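Local coordinates for pyocin-S2 immunity protein (Pseudomonas aeruginosa, PDB 4QKO) that binds the nuclease domain of the bacteriocin pyocin S2 and so probably protects the producing cell from its own toxin, at residues 37-41 and 52-56. Sequence-based numbering, arbitrary orientation.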
loop_
_atom_site.group_PDB
_atom_site.type_symbol
_atom_site.label_atom_id
_atom_site.label_comp_id
_atom_site.label_asym_id
_atom_site.label_seq_id
_atom_site.Cartn_x
_atom_site.Cartn_y
_atom_site.Cartn_z
ATOM N N ALA A 37 3.188 9.297 -8.336
ATOM C CA ALA A 37 2.306 8.998 -9.460
ATOM C C ALA A 37 0.866 8.671 -8.977
ATOM O O ALA A 37 -0.088 9.101 -9.578
ATOM C CB ALA A 37 2.861 7.837 -10.201
ATOM N N VAL A 38 0.717 7.914 -7.892
ATOM C CA VAL A 38 -0.586 7.681 -7.288
ATOM C C VAL A 38 -1.270 9.024 -6.891
ATOM O O VAL A 38 -2.438 9.223 -7.199
ATOM C CB VAL A 38 -0.515 6.738 -6.125
ATOM C CG1 VAL A 38 -1.875 6.664 -5.408
ATOM C CG2 VAL A 38 -0.193 5.348 -6.620
ATOM N N LEU A 39 -0.531 9.928 -6.270
ATOM C CA LEU A 39 -1.055 11.283 -5.894
ATOM C C LEU A 39 -1.391 12.063 -7.113
ATOM O O LEU A 39 -2.463 12.658 -7.178
ATOM C CB LEU A 39 -0.061 12.022 -5.008
ATOM C CG LEU A 39 0.132 11.415 -3.586
ATOM C CD1 LEU A 39 1.291 12.075 -2.830
ATOM C CD2 LEU A 39 -1.132 11.483 -2.711
ATOM N N GLU A 40 -0.568 11.970 -8.153
ATOM C CA GLU A 40 -0.900 12.561 -9.449
ATOM C C GLU A 40 -2.202 11.977 -10.074
ATOM O O GLU A 40 -3.010 12.743 -10.588
ATOM C CB GLU A 40 0.259 12.453 -10.446
ATOM C CG GLU A 40 1.368 13.444 -10.154
ATOM C CD GLU A 40 2.636 13.370 -11.054
ATOM O OE1 GLU A 40 2.508 13.349 -12.310
ATOM O OE2 GLU A 40 3.771 13.446 -10.496
ATOM N N PHE A 41 -2.362 10.645 -10.044
ATOM C CA PHE A 41 -3.576 9.983 -10.498
ATOM C C PHE A 41 -4.792 10.558 -9.791
ATOM O O PHE A 41 -5.790 10.871 -10.451
ATOM C CB PHE A 41 -3.455 8.473 -10.266
ATOM C CG PHE A 41 -4.681 7.689 -10.498
ATOM C CD1 PHE A 41 -5.028 7.249 -11.776
ATOM C CD2 PHE A 41 -5.508 7.339 -9.445
ATOM C CE1 PHE A 41 -6.176 6.480 -11.980
ATOM C CE2 PHE A 41 -6.661 6.563 -9.657
ATOM C CZ PHE A 41 -7.011 6.137 -10.914
ATOM N N ASP A 52 -8.563 4.184 -4.340
ATOM C CA ASP A 52 -9.300 2.956 -4.173
ATOM C C ASP A 52 -9.657 2.406 -5.540
ATOM O O ASP A 52 -9.863 1.240 -5.632
ATOM C CB ASP A 52 -10.597 3.039 -3.376
ATOM C CG ASP A 52 -10.396 3.374 -1.915
ATOM O OD1 ASP A 52 -9.255 3.411 -1.436
ATOM O OD2 ASP A 52 -11.454 3.602 -1.194
ATOM N N LEU A 53 -9.693 3.237 -6.600
ATOM C CA LEU A 53 -9.935 2.778 -7.981
ATOM C C LEU A 53 -8.887 1.743 -8.354
ATOM O O LEU A 53 -9.204 0.812 -9.033
ATOM C CB LEU A 53 -9.835 3.938 -8.951
ATOM C CG LEU A 53 -10.933 4.990 -8.867
ATOM C CD1 LEU A 53 -10.707 6.042 -9.911
ATOM C CD2 LEU A 53 -12.295 4.371 -9.121
ATOM N N LEU A 54 -7.654 1.974 -7.880
ATOM C CA LEU A 54 -6.590 1.058 -8.191
ATOM C C LEU A 54 -6.522 -0.150 -7.297
ATOM O O LEU A 54 -6.260 -1.243 -7.757
ATOM C CB LEU A 54 -5.262 1.811 -8.037
ATOM C CG LEU A 54 -5.000 3.067 -8.877
ATOM C CD1 LEU A 54 -3.808 3.769 -8.350
ATOM C CD2 LEU A 54 -4.733 2.685 -10.308
ATOM N N TYR A 55 -6.680 0.044 -5.991
ATOM C CA TYR A 55 -6.411 -0.978 -4.982
ATOM C C TYR A 55 -7.583 -1.629 -4.284
ATOM O O TYR A 55 -7.453 -2.727 -3.753
ATOM C CB TYR A 55 -5.417 -0.460 -3.964
ATOM C CG TYR A 55 -4.147 0.013 -4.661
ATOM C CD1 TYR A 55 -3.366 -0.863 -5.386
ATOM C CD2 TYR A 55 -3.821 1.329 -4.712
ATOM C CE1 TYR A 55 -2.225 -0.420 -6.076
ATOM C CE2 TYR A 55 -2.659 1.779 -5.347
ATOM C CZ TYR A 55 -1.888 0.905 -6.050
ATOM O OH TYR A 55 -0.815 1.352 -6.786
ATOM N N TYR A 56 -8.721 -0.971 -4.274
ATOM C CA TYR A 56 -9.865 -1.471 -3.593
ATOM C C TYR A 56 -11.075 -1.244 -4.497
ATOM O O TYR A 56 -12.047 -0.493 -4.143
ATOM C CB TYR A 56 -10.057 -0.771 -2.223
ATOM C CG TYR A 56 -8.880 -0.955 -1.328
ATOM C CD1 TYR A 56 -8.785 -2.054 -0.522
ATOM C CD2 TYR A 56 -7.869 -0.012 -1.325
ATOM C CE1 TYR A 56 -7.671 -2.226 0.322
ATOM C CE2 TYR A 56 -6.762 -0.141 -0.512
ATOM C CZ TYR A 56 -6.668 -1.298 0.283
ATOM O OH TYR A 56 -5.580 -1.496 1.071
#
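Phe41 meets Leu54 with a face of its ring: Leu54 CG lies 3.9 Å from Phe41 CE2, and Leu54 CD2 stands 4.2 Å above the ring plane, displaced toward the rim. The two side chains run past one another in opposite directions, each reaching toward the other helix. Phe41 achieves this with CG anti to its backbone N (chi1 172°), which carries the ring across to the short helix. Leu53 approaches the same ring differently, its side chain roughly perpendicular to that of Phe41, with Leu53 CD1 3.8 Å from Phe41 CZ. This buried junction joins helix 31-45 to the single-turn helix 52-55 of the four-helix fold of colicin-type immunity proteins; Val17 and Ile20 of helix 10-21 and Val68 and Val72 of helix 65-78 add further apolar contacts around it. One turn before Phe41, Val38 extends CG2 to 4.3 Å from Leu54 CD1. The same methyl is 4.0 Å from Tyr55 OH, a van der Waals approach made as the two side chains slant across each other. Leu54 CB sits over one face of the Tyr55 ring, 3.6 Å above its centre. That ring meets the ring of Tyr85 of the pyocin S2 chain, their planes about 5° apart; Val38 packs on the same Tyr85, and Asn71 ND2 of the pyocin S2 chain donates a hydrogen bond to Leu54 O.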